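Local coordinates for single-stranded DNA specific exonuclease RecJ (Thermus thermophilus, PDB 2ZXR), which degrades single-stranded DNA exonucleolytically in the 5' to 3' direction with the help of divalent metal ions, and shows no detectable activity on single-stranded RNA, at residues K73-H78 and L99-H104; L555-Y560 and A585-G590. All blocks are in the same frame, centred on the assembly; numbering follows the deposited sequence.

Interactions 1 and 2 lie on opposite sides of the chain's centre, their own centres about 82 Å apart and their nearest atoms about 64 Å apart, so neither touches the other. They follow in series along the chain: 73-78 and 99-104 pair early, in the DHH region, before 555-560 and 585-590 pair in the RecJ C-terminal domain. Each is a parallel pairing inside its own five-stranded parallel sheet, and no sheet or helix is shared. The two pairings thus build separate sheets in different regions, and only the first belongs to the metal-binding part of the nuclease, the side chain of Val-77 lying about 14 Å from the bound magnesium ion.

Interaction 1 (K73-H78 and L99-H104); sequences KRIRVH and LGADVH
The imidazole of His-104 is held between two arginines: Arg-74 NH2 lies over one face, 3.6 Å above its plane, and Arg-76 CA over the opposite face, a CH-pi contact 4.1 Å from the ring centroid. Arg-76 NE meets the ring at its edge, 3.0 Å from His-104 CE1, with the guanidinium and ring planes 82° apart; a bend at chi3 (-95°) brings NE to that edge, and the guanidinium also makes a cation-pi contact with Phe-106. The Arg-74 guanidinium in turn has the His-104 ring at its edge and Asp-102 OD1 over one face. That oxygen is 4.0 Å from Arg-74 NE and well out of the plane, so the two charges probably attract, with no N-H aimed at the oxygen. Beneath these side chains runs the parallel pairing of strands 74-78 and 102-105, the two ends of a beta-alpha-beta unit whose crossover is helix 83-98. Ile-75 N donates to Asp-102 O (2.7 Å), and Ile-75 O accepts His-104 N through a more bent bond (141° at the hydrogen). Val-77 N then closes on His-104 O at 2.9 Å. On the other face of the sheet, Val-103 CG2 stands anti to its backbone N and meets both Ile-75 CG2 and Val-77 CG2, the latter at 3.5 Å; Val-77 and Val-103 also rest on helix 83-98. Strand 131-134 bonds to the far edge of 74-78, making 74-78 an inner strand and 102-105 an outermost one. Where the pairing begins, a water bridges Lys-73 O to Asp-102 N, accepting from the latter at 2.6 Å.

Interaction 2 (L555-Y560 and A585-G590); sequences LGEGVY and AGLWLG
Tyr-560 turns a ring edge toward the indole face of Trp-588 in a T-shaped (edge-to-face) pair: the centroid of its ring is 5.1 Å from that of the five-membered ring, with the planes 71° apart. With CG anti to the backbone N (chi1 162°), the ring is carried to Trp-588 and CD1 comes over the indole face; Tyr-560 CB also packs 3.8 Å from Ala-585 CB. Two backbone bonds fix this tight end, Tyr-560 N to Leu-587 O and Leu-589 N to Tyr-560 O (2.9 Å), the signature of a parallel pairing with Tyr-560 bonded on both sides of Trp-588. On the opposite sheet face, Val-559 and Leu-587 lie side by side; Val-559 CG1 to Leu-587 CD2, 3.2 Å, is tighter than usual and its exact value doubtful. Toward Gly-558 the pairing loosens: Gly-558 O is 4.1 Å from Gly-586 N, and a water spans them, donating to the carbonyl and accepting from the amide. Glu-557 reaches alongside, its OE2 3.6 Å from Leu-587 CB, while OE1 forms a salt bridge with Arg-552. Strands 578-579 and 601-603 bond to the outer edges of 558-560 and 587-588, respectively, and helix 546-554 packs against Val-559 and Leu-589.

Interaction 1 (K73-H78 and L99-H104)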
loop_
_atom_site.group_PDB
_atom_site.type_symbol
_atom_site.label_atom_id
_atom_site.label_comp_id
_atom_site.label_asym_id
_atom_site.label_seq_id
_atom_site.Cartn_x
_atom_site.Cartn_y
_atom_site.Cartn_z
ATOM N N LYS A 73 -13.562 -23.820 -34.891
ATOM C CA LYS A 73 -12.556 -24.640 -34.214
ATOM C C LYS A 73 -12.876 -24.751 -32.738
ATOM O O LYS A 73 -13.447 -23.825 -32.149
ATOM C CB LYS A 73 -11.170 -24.030 -34.389
ATOM C CG LYS A 73 -10.725 -23.984 -35.828
ATOM C CD LYS A 73 -10.695 -25.401 -36.424
ATOM C CE LYS A 73 -10.119 -25.385 -37.832
ATOM N NZ LYS A 73 -10.156 -26.738 -38.440
ATOM N N ARG A 74 -12.497 -25.875 -32.133
ATOM C CA ARG A 74 -12.777 -26.110 -30.721
ATOM C C ARG A 74 -11.724 -25.474 -29.811
ATOM O O ARG A 74 -10.564 -25.877 -29.798
ATOM C CB ARG A 74 -12.889 -27.620 -30.452
ATOM C CG ARG A 74 -13.257 -27.957 -29.010
ATOM C CD ARG A 74 -14.401 -28.981 -28.887
ATOM N NE ARG A 74 -14.792 -29.133 -27.481
ATOM C CZ ARG A 74 -15.780 -29.910 -27.040
ATOM N NH1 ARG A 74 -16.506 -30.626 -27.892
ATOM N NH2 ARG A 74 -16.039 -29.974 -25.738
ATOM N N ILE A 75 -12.157 -24.482 -29.045
ATOM C CA ILE A 75 -11.296 -23.719 -28.129
ATOM C C ILE A 75 -11.386 -24.218 -26.681
ATOM O O ILE A 75 -12.473 -24.361 -26.130
ATOM C CB ILE A 75 -11.718 -22.222 -28.134
ATOM C CG1 ILE A 75 -11.629 -21.659 -29.552
ATOM C CG2 ILE A 75 -10.824 -21.410 -27.219
ATOM C CD1 ILE A 75 -12.279 -20.292 -29.706
ATOM N N ARG A 76 -10.247 -24.485 -26.060
ATOM C CA ARG A 76 -10.278 -24.926 -24.662
ATOM C C ARG A 76 -9.531 -23.894 -23.823
ATOM O O ARG A 76 -8.424 -23.466 -24.181
ATOM C CB ARG A 76 -9.642 -26.309 -24.513
ATOM C CG ARG A 76 -9.606 -26.810 -23.083
ATOM C CD ARG A 76 -8.958 -28.193 -22.977
ATOM N NE ARG A 76 -9.937 -29.278 -22.988
ATOM C CZ ARG A 76 -9.626 -30.568 -22.843
ATOM N NH1 ARG A 76 -8.351 -30.932 -22.683
ATOM N NH2 ARG A 76 -10.591 -31.493 -22.836
ATOM N N VAL A 77 -10.140 -23.488 -22.710
ATOM C CA VAL A 77 -9.533 -22.461 -21.864
ATOM C C VAL A 77 -9.075 -22.997 -20.512
ATOM O O VAL A 77 -9.835 -23.645 -19.800
ATOM C CB VAL A 77 -10.522 -21.277 -21.635
ATOM C CG1 VAL A 77 -9.834 -20.154 -20.848
ATOM C CG2 VAL A 77 -11.021 -20.753 -22.974
ATOM N N HIS A 78 -7.830 -22.713 -20.149
ATOM C CA HIS A 78 -7.310 -23.194 -18.868
ATOM C C HIS A 78 -6.760 -22.097 -17.954
ATOM O O HIS A 78 -6.013 -21.235 -18.405
ATOM C CB HIS A 78 -6.220 -24.236 -19.108
ATOM C CG HIS A 78 -5.780 -24.930 -17.859
ATOM N ND1 HIS A 78 -6.671 -25.372 -16.905
ATOM C CD2 HIS A 78 -4.546 -25.253 -17.400
ATOM C CE1 HIS A 78 -6.006 -25.936 -15.910
ATOM N NE2 HIS A 78 -4.716 -25.877 -16.186
ATOM N N LEU A 99 -19.686 -14.896 -28.742
ATOM C CA LEU A 99 -19.470 -14.621 -30.161
ATOM C C LEU A 99 -19.784 -15.850 -31.032
ATOM O O LEU A 99 -19.626 -15.818 -32.246
ATOM C CB LEU A 99 -18.028 -14.145 -30.397
ATOM C CG LEU A 99 -17.587 -12.970 -29.507
ATOM C CD1 LEU A 99 -16.114 -12.715 -29.689
ATOM C CD2 LEU A 99 -18.380 -11.719 -29.851
ATOM N N GLY A 100 -20.211 -16.938 -30.402
ATOM C CA GLY A 100 -20.548 -18.130 -31.149
ATOM C C GLY A 100 -19.411 -19.123 -31.280
ATOM O O GLY A 100 -19.416 -19.956 -32.178
ATOM N N ALA A 101 -18.438 -19.047 -30.378
ATOM C CA ALA A 101 -17.300 -19.957 -30.421
ATOM C C ALA A 101 -17.655 -21.274 -29.769
ATOM O O ALA A 101 -18.589 -21.346 -28.968
ATOM C CB ALA A 101 -16.106 -19.340 -29.689
ATOM N N ASP A 102 -16.921 -22.319 -30.133
ATOM C CA ASP A 102 -17.104 -23.628 -29.515
ATOM C C ASP A 102 -15.940 -23.663 -28.515
ATOM O O ASP A 102 -14.855 -24.177 -28.783
ATOM C CB ASP A 102 -16.983 -24.751 -30.551
ATOM C CG ASP A 102 -16.989 -26.135 -29.915
ATOM O OD1 ASP A 102 -17.363 -26.263 -28.725
ATOM O OD2 ASP A 102 -16.624 -27.108 -30.615
ATOM N N VAL A 103 -16.189 -23.073 -27.358
ATOM C CA VAL A 103 -15.183 -22.945 -26.320
ATOM C C VAL A 103 -15.654 -23.609 -25.032
ATOM O O VAL A 103 -16.843 -23.691 -24.761
ATOM C CB VAL A 103 -14.891 -21.430 -26.078
ATOM C CG1 VAL A 103 -16.192 -20.686 -25.786
ATOM C CG2 VAL A 103 -13.904 -21.255 -24.941
ATOM N N HIS A 104 -14.721 -24.100 -24.237
ATOM C CA HIS A 104 -15.098 -24.737 -22.984
ATOM C C HIS A 104 -13.911 -24.624 -22.059
ATOM O O HIS A 104 -12.760 -24.599 -22.494
ATOM C CB HIS A 104 -15.439 -26.201 -23.231
ATOM C CG HIS A 104 -14.337 -26.952 -23.907
ATOM N ND1 HIS A 104 -13.380 -27.662 -23.210
ATOM C CD2 HIS A 104 -13.976 -27.018 -25.211
ATOM C CE1 HIS A 104 -12.474 -28.127 -24.054
ATOM N NE2 HIS A 104 -12.812 -27.749 -25.274
HETATM O O HOH W 1 -15.185 -21.741 -32.038
#

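Interaction 2 (L555-Y560 and A585-G590)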
loop_
_atom_site.group_PDB
_atom_site.type_symbol
_atom_site.label_atom_id
_atom_site.label_comp_id
_atom_site.label_asym_id
_atom_site.label_seq_id
_atom_site.Cartn_x
_atom_site.Cartn_y
_atom_site.Cartn_z
ATOM N N LEU A 555 25.897 35.873 27.108
ATOM C CA LEU A 555 27.307 35.598 27.316
ATOM C C LEU A 555 28.144 36.254 26.206
ATOM O O LEU A 555 29.375 36.258 26.268
ATOM C CB LEU A 555 27.531 34.076 27.335
ATOM C CG LEU A 555 27.748 33.312 28.657
ATOM C CD1 LEU A 555 27.081 34.003 29.820
ATOM C CD2 LEU A 555 27.229 31.908 28.511
ATOM N N GLY A 556 27.485 36.796 25.183
ATOM C CA GLY A 556 28.221 37.453 24.114
ATOM C C GLY A 556 28.391 36.731 22.783
ATOM O O GLY A 556 29.138 37.195 21.928
ATOM N N GLU A 557 27.710 35.607 22.586
ATOM C CA GLU A 557 27.815 34.879 21.327
ATOM C C GLU A 557 27.255 35.738 20.182
ATOM O O GLU A 557 26.230 36.399 20.333
ATOM C CB GLU A 557 27.047 33.549 21.416
ATOM C CG GLU A 557 27.261 32.613 20.217
ATOM C CD GLU A 557 26.809 31.167 20.480
ATOM O OE1 GLU A 557 26.881 30.701 21.645
ATOM O OE2 GLU A 557 26.403 30.486 19.513
ATOM N N GLY A 558 27.956 35.766 19.055
ATOM C CA GLY A 558 27.457 36.523 17.925
ATOM C C GLY A 558 26.067 35.980 17.610
ATOM O O GLY A 558 25.906 34.766 17.448
ATOM N N VAL A 559 25.076 36.869 17.546
ATOM C CA VAL A 559 23.697 36.470 17.299
ATOM C C VAL A 559 22.862 37.342 16.372
ATOM O O VAL A 559 23.058 38.562 16.271
ATOM C CB VAL A 559 22.909 36.359 18.612
ATOM C CG1 VAL A 559 23.585 35.368 19.515
ATOM C CG2 VAL A 559 22.820 37.714 19.293
ATOM N N TYR A 560 21.898 36.688 15.731
ATOM C CA TYR A 560 20.982 37.345 14.827
ATOM C C TYR A 560 19.563 37.327 15.376
ATOM O O TYR A 560 19.066 36.286 15.803
ATOM C CB TYR A 560 21.027 36.669 13.451
ATOM C CG TYR A 560 19.837 36.975 12.557
ATOM C CD1 TYR A 560 18.879 35.991 12.294
ATOM C CD2 TYR A 560 19.672 38.239 11.966
ATOM C CE1 TYR A 560 17.784 36.242 11.460
ATOM C CE2 TYR A 560 18.574 38.511 11.130
ATOM C CZ TYR A 560 17.634 37.500 10.882
ATOM O OH TYR A 560 16.546 37.724 10.070
ATOM N N ALA A 585 26.162 35.352 11.784
ATOM C CA ALA A 585 25.906 34.846 13.131
ATOM C C ALA A 585 25.696 33.315 13.094
ATOM O O ALA A 585 24.951 32.797 12.258
ATOM C CB ALA A 585 24.672 35.498 13.698
ATOM N N GLY A 586 26.352 32.598 13.996
ATOM C CA GLY A 586 26.153 31.162 14.067
ATOM C C GLY A 586 24.966 30.808 14.974
ATOM O O GLY A 586 24.648 29.626 15.175
ATOM N N LEU A 587 24.309 31.825 15.540
ATOM C CA LEU A 587 23.159 31.604 16.427
ATOM C C LEU A 587 22.008 32.515 16.016
ATOM O O LEU A 587 22.203 33.720 15.862
ATOM C CB LEU A 587 23.537 31.913 17.877
ATOM C CG LEU A 587 22.408 31.692 18.875
ATOM C CD1 LEU A 587 22.207 30.174 19.040
ATOM C CD2 LEU A 587 22.731 32.347 20.220
ATOM N N TRP A 588 20.812 31.955 15.848
ATOM C CA TRP A 588 19.661 32.768 15.429
ATOM C C TRP A 588 18.559 32.694 16.456
ATOM O O TRP A 588 18.334 31.644 17.065
ATOM C CB TRP A 588 19.099 32.287 14.070
ATOM C CG TRP A 588 20.020 32.397 12.855
ATOM C CD1 TRP A 588 21.248 33.009 12.787
ATOM C CD2 TRP A 588 19.745 31.916 11.527
ATOM N NE1 TRP A 588 21.751 32.937 11.496
ATOM C CE2 TRP A 588 20.847 32.270 10.710
ATOM C CE3 TRP A 588 18.675 31.221 10.953
ATOM C CZ2 TRP A 588 20.905 31.945 9.347
ATOM C CZ3 TRP A 588 18.736 30.900 9.588
ATOM C CH2 TRP A 588 19.841 31.264 8.810
ATOM N N LEU A 589 17.860 33.803 16.649
ATOM C CA LEU A 589 16.771 33.838 17.612
ATOM C C LEU A 589 15.451 33.974 16.868
ATOM O O LEU A 589 14.408 34.167 17.473
ATOM C CB LEU A 589 16.954 35.022 18.556
ATOM C CG LEU A 589 18.219 35.001 19.405
ATOM C CD1 LEU A 589 18.247 36.234 20.312
ATOM C CD2 LEU A 589 18.250 33.730 20.246
ATOM N N GLY A 590 15.516 33.886 15.545
ATOM C CA GLY A 590 14.329 34.023 14.741
ATOM C C GLY A 590 14.709 33.617 13.342
ATOM O O GLY A 590 15.857 33.218 13.092
HETATM O O HOH W 2 27.834 33.269 16.456
#